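Local coordinates for SWD1-like protein (Myceliophthora thermophila, PDB 6E29) that probably serves as a scaffold subunit of the COMPASS histone H3 methyltransferase, to which it contributes a seven-bladed WD-repeat beta-propeller, at residues B[222-227]-B[277-282]; B[294-299]-B[340-345]. One frame throughout, in Å; residues are numbered along the deposited sequence. Where two conformers were deposited one is given.

Interaction 1 of 2, residues B[222-227]-B[277-282]; sequences RLTESG and VAFSAT
T224 and F279 meet where strands 218-223 and 274-279 run out into turns; the two strands head in the same direction, with T224 CA 6.8 Å from F279 CA, and without direct hydrogen bonding between these segments. Each is the first strand of its four-stranded sheet, so the contact joins neighbouring blades of the WD propeller. The methyl of T224 lies over one face of the F279 ring. T224 CG2 stands 3.6 Å from the ring centroid and 16° off its normal, a CH-pi contact, and is displaced toward the CE2 side, where CG2 to CE2 is 3.5 Å. The threonine rotation (chi1 54°) sets CG2 beside the backbone N and sends OG1 elsewhere, to a hydrogen bond with E229. T224 also begins a type I turn, closed by a bond from G227 N to T224 O of 2.8 Å. The carbonyl of R222 approaches the same ring obliquely, R222 O lying 3.4 Å from F279 CE2. On the polar side a single water spans the gap: it accepts from F279 N at 2.9 Å and, weakly, from R222 NH1 at 3.1 Å. The main partner of that guanidinium is E321, in a salt bridge that reaches the inner strand of a further blade. L231 and T241 of the 218-265 sheet also touch F279, so the ring extends from its own blade into the neighbouring one. With an alanine here, the T224 methyl would probably lose the aromatic face it rests on, and a gap is likely to open between the two blades. The chemistry thus divides in two: apolar and CH-pi contact join the two inner strands at F279, while the backbone N-H of the same residue is met by the bridging water.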
loop_
_atom_site.group_PDB
_atom_site.type_symbol
_atom_site.label_atom_id
_atom_site.label_comp_id
_atom_site.label_asym_id
_atom_site.label_seq_id
_atom_site.Cartn_x
_atom_site.Cartn_y
_atom_site.Cartn_z
ATOM N N ARG B 222 -0.020 -2.332 5.144
ATOM C CA ARG B 222 -0.666 -1.105 5.637
ATOM C C ARG B 222 -0.542 -1.027 7.152
ATOM O O ARG B 222 -0.674 -2.035 7.848
ATOM C CB ARG B 222 -2.168 -1.115 5.210
ATOM C CG ARG B 222 -2.910 0.152 5.506
ATOM C CD ARG B 222 -2.304 1.374 4.790
ATOM N NE ARG B 222 -2.279 1.314 3.316
ATOM C CZ ARG B 222 -3.278 1.720 2.520
ATOM N NH1 ARG B 222 -4.447 2.154 3.035
ATOM N NH2 ARG B 222 -3.131 1.657 1.196
ATOM N N LEU B 223 -0.256 0.150 7.661
ATOM C CA LEU B 223 -0.166 0.355 9.093
ATOM C C LEU B 223 -1.440 1.015 9.593
ATOM O O LEU B 223 -2.113 1.713 8.838
ATOM C CB LEU B 223 1.027 1.270 9.417
ATOM C CG LEU B 223 2.347 0.541 9.404
ATOM C CD1 LEU B 223 3.480 1.562 9.475
ATOM C CD2 LEU B 223 2.365 -0.441 10.567
ATOM N N THR B 224 -1.755 0.794 10.874
ATOM C CA THR B 224 -2.761 1.612 11.547
ATOM C C THR B 224 -2.227 3.031 11.760
ATOM O O THR B 224 -1.036 3.308 11.644
ATOM C CB THR B 224 -3.173 1.029 12.905
ATOM O OG1 THR B 224 -2.035 0.806 13.754
ATOM C CG2 THR B 224 -3.938 -0.282 12.725
ATOM N N GLU B 225 -3.129 3.930 12.153
ATOM C CA GLU B 225 -2.768 5.331 12.373
ATOM C C GLU B 225 -1.619 5.493 13.364
ATOM O O GLU B 225 -0.645 6.204 13.092
ATOM C CB GLU B 225 -4.029 6.054 12.841
ATOM C CG GLU B 225 -3.841 7.409 13.412
ATOM C CD GLU B 225 -3.721 8.455 12.317
ATOM O OE1 GLU B 225 -3.865 9.669 12.630
ATOM O OE2 GLU B 225 -3.491 8.040 11.145
ATOM N N SER B 226 -1.707 4.845 14.523
ATOM C CA SER B 226 -0.610 4.908 15.485
ATOM C C SER B 226 0.653 4.212 15.000
ATOM O O SER B 226 1.724 4.382 15.613
ATOM C CB SER B 226 -1.053 4.266 16.790
ATOM O OG SER B 226 -1.467 2.942 16.522
ATOM N N GLY B 227 0.554 3.417 13.935
ATOM C CA GLY B 227 1.669 2.606 13.496
ATOM C C GLY B 227 1.975 1.410 14.367
ATOM O O GLY B 227 3.092 0.880 14.272
ATOM N N VAL B 277 -6.780 -5.297 0.758
ATOM C CA VAL B 277 -7.207 -5.277 2.147
ATOM C C VAL B 277 -7.045 -3.861 2.670
ATOM O O VAL B 277 -6.274 -3.071 2.120
ATOM C CB VAL B 277 -6.388 -6.220 3.032
ATOM C CG1 VAL B 277 -6.655 -7.705 2.518
ATOM C CG2 VAL B 277 -4.849 -5.853 2.944
ATOM N N ALA B 278 -7.753 -3.577 3.774
ATOM C CA ALA B 278 -7.735 -2.250 4.396
ATOM C C ALA B 278 -8.150 -2.302 5.867
ATOM O O ALA B 278 -9.038 -3.061 6.249
ATOM C CB ALA B 278 -8.644 -1.277 3.635
ATOM N N PHE B 279 -7.538 -1.430 6.672
ATOM C CA PHE B 279 -7.909 -1.184 8.051
ATOM C C PHE B 279 -8.966 -0.102 8.099
ATOM O O PHE B 279 -8.805 0.935 7.445
ATOM C CB PHE B 279 -6.735 -0.607 8.840
ATOM C CG PHE B 279 -5.752 -1.645 9.436
ATOM C CD1 PHE B 279 -6.193 -2.710 10.170
ATOM C CD2 PHE B 279 -4.378 -1.411 9.326
ATOM C CE1 PHE B 279 -5.289 -3.626 10.768
ATOM C CE2 PHE B 279 -3.430 -2.323 9.896
ATOM C CZ PHE B 279 -3.901 -3.426 10.640
ATOM N N SER B 280 -9.904 -0.236 9.039
ATOM C CA SER B 280 -10.854 0.845 9.288
ATOM C C SER B 280 -10.159 1.968 10.070
ATOM O O SER B 280 -9.012 1.834 10.517
ATOM C CB SER B 280 -12.091 0.329 10.032
ATOM O OG SER B 280 -11.775 -0.049 11.383
ATOM N N ALA B 281 -10.887 3.062 10.282
ATOM C CA ALA B 281 -10.322 4.303 10.838
ATOM C C ALA B 281 -9.558 4.065 12.134
ATOM O O ALA B 281 -8.473 4.640 12.340
ATOM C CB ALA B 281 -11.466 5.302 11.108
ATOM N N THR B 282 -10.166 3.333 13.070
ATOM C CA THR B 282 -9.548 3.067 14.368
ATOM C C THR B 282 -8.756 1.774 14.372
ATOM O O THR B 282 -8.201 1.415 15.410
ATOM C CB THR B 282 -10.555 2.972 15.488
ATOM O OG1 THR B 282 -11.343 1.780 15.293
ATOM C CG2 THR B 282 -11.506 4.189 15.487
HETATM O O HOH W 1 -5.961 0.580 5.278
#

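Interaction 2 of 2, residues B[294-299]-B[340-345]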
loop_
_atom_site.group_PDB
_atom_site.type_symbol
_atom_site.label_atom_id
_atom_site.label_comp_id
_atom_site.label_asym_id
_atom_site.label_seq_id
_atom_site.Cartn_x
_atom_site.Cartn_y
_atom_site.Cartn_z
ATOM N N HIS B 294 -17.628 -11.658 -5.948
ATOM C CA HIS B 294 -18.132 -10.288 -5.844
ATOM C C HIS B 294 -18.115 -9.734 -4.423
ATOM O O HIS B 294 -18.205 -8.515 -4.242
ATOM C CB HIS B 294 -19.566 -10.221 -6.433
ATOM C CG HIS B 294 -20.556 -11.080 -5.709
ATOM N ND1 HIS B 294 -20.608 -12.451 -5.862
ATOM C CD2 HIS B 294 -21.518 -10.765 -4.805
ATOM C CE1 HIS B 294 -21.568 -12.942 -5.096
ATOM N NE2 HIS B 294 -22.139 -11.941 -4.446
ATOM N N GLU B 295 -17.941 -10.578 -3.423
ATOM C CA GLU B 295 -18.134 -10.176 -2.040
ATOM C C GLU B 295 -16.974 -9.367 -1.477
ATOM O O GLU B 295 -15.816 -9.451 -1.914
ATOM C CB GLU B 295 -18.363 -11.424 -1.179
ATOM C CG GLU B 295 -19.639 -12.142 -1.560
ATOM C CD GLU B 295 -19.406 -13.424 -2.352
ATOM O OE1 GLU B 295 -20.314 -14.260 -2.374
ATOM O OE2 GLU B 295 -18.311 -13.601 -2.921
ATOM N N LEU B 296 -17.305 -8.581 -0.464
ATOM C CA LEU B 296 -16.315 -8.000 0.431
ATOM C C LEU B 296 -16.495 -8.633 1.798
ATOM O O LEU B 296 -17.629 -8.868 2.230
ATOM C CB LEU B 296 -16.484 -6.476 0.559
ATOM C CG LEU B 296 -16.373 -5.626 -0.704
ATOM C CD1 LEU B 296 -16.665 -4.186 -0.316
ATOM C CD2 LEU B 296 -14.947 -5.703 -1.308
ATOM N N TYR B 297 -15.387 -8.904 2.484
ATOM C CA TYR B 297 -15.432 -9.526 3.794
ATOM C C TYR B 297 -14.933 -8.508 4.798
ATOM O O TYR B 297 -13.957 -7.814 4.519
ATOM C CB TYR B 297 -14.549 -10.783 3.849
ATOM C CG TYR B 297 -15.200 -11.932 3.056
ATOM C CD1 TYR B 297 -15.204 -11.921 1.663
ATOM C CD2 TYR B 297 -15.794 -13.011 3.706
ATOM C CE1 TYR B 297 -15.798 -12.952 0.938
ATOM C CE2 TYR B 297 -16.382 -14.058 2.983
ATOM C CZ TYR B 297 -16.381 -14.007 1.599
ATOM O OH TYR B 297 -16.957 -15.024 0.863
ATOM N N ILE B 298 -15.563 -8.468 5.982
ATOM C CA ILE B 298 -15.106 -7.594 7.072
ATOM C C ILE B 298 -14.943 -8.439 8.337
ATOM O O ILE B 298 -15.889 -9.105 8.769
ATOM C CB ILE B 298 -16.082 -6.435 7.315
ATOM C CG1 ILE B 298 -16.322 -5.656 5.998
ATOM C CG2 ILE B 298 -15.541 -5.508 8.370
ATOM C CD1 ILE B 298 -17.380 -4.499 6.179
ATOM N N TRP B 299 -13.735 -8.446 8.897
ATOM C CA TRP B 299 -13.450 -9.083 10.182
ATOM C C TRP B 299 -13.167 -8.021 11.247
ATOM O O TRP B 299 -12.768 -6.888 10.935
ATOM C CB TRP B 299 -12.239 -10.002 10.084
ATOM C CG TRP B 299 -12.342 -11.116 9.128
ATOM C CD1 TRP B 299 -12.728 -12.422 9.411
ATOM C CD2 TRP B 299 -11.964 -11.100 7.741
ATOM N NE1 TRP B 299 -12.641 -13.182 8.283
ATOM C CE2 TRP B 299 -12.173 -12.411 7.242
ATOM C CE3 TRP B 299 -11.463 -10.107 6.872
ATOM C CZ2 TRP B 299 -11.934 -12.751 5.900
ATOM C CZ3 TRP B 299 -11.204 -10.447 5.545
ATOM C CH2 TRP B 299 -11.433 -11.765 5.071
ATOM N N ASN B 340 -18.018 2.402 -5.248
ATOM C CA ASN B 340 -19.141 2.290 -4.329
ATOM C C ASN B 340 -18.689 2.544 -2.901
ATOM O O ASN B 340 -17.627 2.067 -2.491
ATOM C CB ASN B 340 -19.780 0.910 -4.417
ATOM C CG ASN B 340 -20.621 0.762 -5.642
ATOM O OD1 ASN B 340 -21.771 1.211 -5.666
ATOM N ND2 ASN B 340 -20.058 0.156 -6.689
ATOM N N ILE B 341 -19.520 3.239 -2.131
ATOM C CA ILE B 341 -19.209 3.548 -0.730
ATOM C C ILE B 341 -20.311 2.987 0.142
ATOM O O ILE B 341 -21.500 3.368 -0.002
ATOM C CB ILE B 341 -19.051 5.052 -0.481
ATOM C CG1 ILE B 341 -17.921 5.627 -1.333
ATOM C CG2 ILE B 341 -18.779 5.280 0.986
ATOM C CD1 ILE B 341 -17.903 7.155 -1.262
ATOM N N TRP B 342 -19.945 2.020 0.978
ATOM C CA TRP B 342 -20.846 1.407 1.941
ATOM C C TRP B 342 -20.800 2.145 3.259
ATOM O O TRP B 342 -19.721 2.492 3.736
ATOM C CB TRP B 342 -20.426 -0.037 2.274
ATOM C CG TRP B 342 -20.790 -1.058 1.302
ATOM C CD1 TRP B 342 -21.833 -1.952 1.387
ATOM C CD2 TRP B 342 -20.104 -1.359 0.085
ATOM N NE1 TRP B 342 -21.829 -2.785 0.299
ATOM C CE2 TRP B 342 -20.791 -2.444 -0.523
ATOM C CE3 TRP B 342 -18.993 -0.816 -0.561
ATOM C CZ2 TRP B 342 -20.406 -2.978 -1.739
ATOM C CZ3 TRP B 342 -18.609 -1.349 -1.754
ATOM C CH2 TRP B 342 -19.299 -2.435 -2.332
ATOM N N SER B 343 -21.952 2.265 3.899
ATOM C CA SER B 343 -22.045 2.649 5.309
ATOM C C SER B 343 -22.097 1.367 6.140
ATOM O O SER B 343 -23.077 0.633 6.084
ATOM C CB SER B 343 -23.281 3.511 5.552
ATOM O OG SER B 343 -22.970 4.859 5.306
ATOM N N VAL B 344 -21.061 1.114 6.935
ATOM C CA VAL B 344 -20.868 -0.179 7.617
ATOM C C VAL B 344 -21.228 -0.050 9.096
ATOM O O VAL B 344 -20.523 0.616 9.855
ATOM C CB VAL B 344 -19.416 -0.656 7.479
ATOM C CG1 VAL B 344 -19.279 -2.074 7.992
ATOM C CG2 VAL B 344 -18.968 -0.551 6.030
ATOM N N THR B 345 -22.271 -0.749 9.526
ATOM C CA THR B 345 -22.674 -0.781 10.934
ATOM C C THR B 345 -22.205 -2.033 11.727
ATOM O O THR B 345 -21.935 -3.112 11.177
ATOM C CB THR B 345 -24.195 -0.686 11.037
ATOM O OG1 THR B 345 -24.624 0.553 10.452
ATOM C CG2 THR B 345 -24.643 -0.747 12.493
#
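L296 meets W342 by laying a methyl over the six-membered ring of the indole, in the seam between two blades of the beta-propeller. The strands involved, 296-300 and 339-343, are each third in their blade's sheet and run in the same direction. They stand well apart, with L296 CA 10.5 Å from W342 CA, so side chains alone bridge the space. L296 CD1 lies 3.9 Å from the centroid of that ring and 19° off the normal, the geometry of a CH-pi contact over the face. It is shifted toward the rim formed by W342 CZ3 and CH2, with CD1 to CZ3 at 3.7 Å. The two side chains slant across one another, and the leucine meets the benzenoid part of the indole; the pyrrole nitrogen NE1 instead donates its bond to E17, near the start of the chain. P313 and A331 also pack on this tryptophan.

Two residues along each strand, the relation changes: I298 and V344 reach straight toward each other and meet at their ends. I298 CG1 sits beside the backbone N, and with chi2 at 177° the chain is extended, carrying CD1 across to the valine. Alternation along 296-299 gives the strand a second role, since Y297 and W299 make edge-to-face contacts with W274 of their own blade. V344 follows the end of its strand, placing CG1 anti to its own N (chi1 -171°), and it is this branch that touches I298, with I298 CD1 and V344 CG1 3.6 Å apart.

In the fold
From the N terminus, strand 19-23 is laid down first and later forms the outer edge of the last blade, beside 339-343, the closure familiar in WD propellers. Five further sheets begin before residue 222, the last at strand 218-223. Interaction 1 then closes the excursion from 222-227 to 277-282, joining the 218-265 blade to the 274-310 blade at their inner strands. Interaction 2 opens only afterwards, at 294-299, and closes at 340-345, so the two loops follow in series, neither nesting nor crossing. Both engage the 274-310 sheet, through its first and third strands; their centres are about 16 Å apart, and together the two contacts link three successive blades.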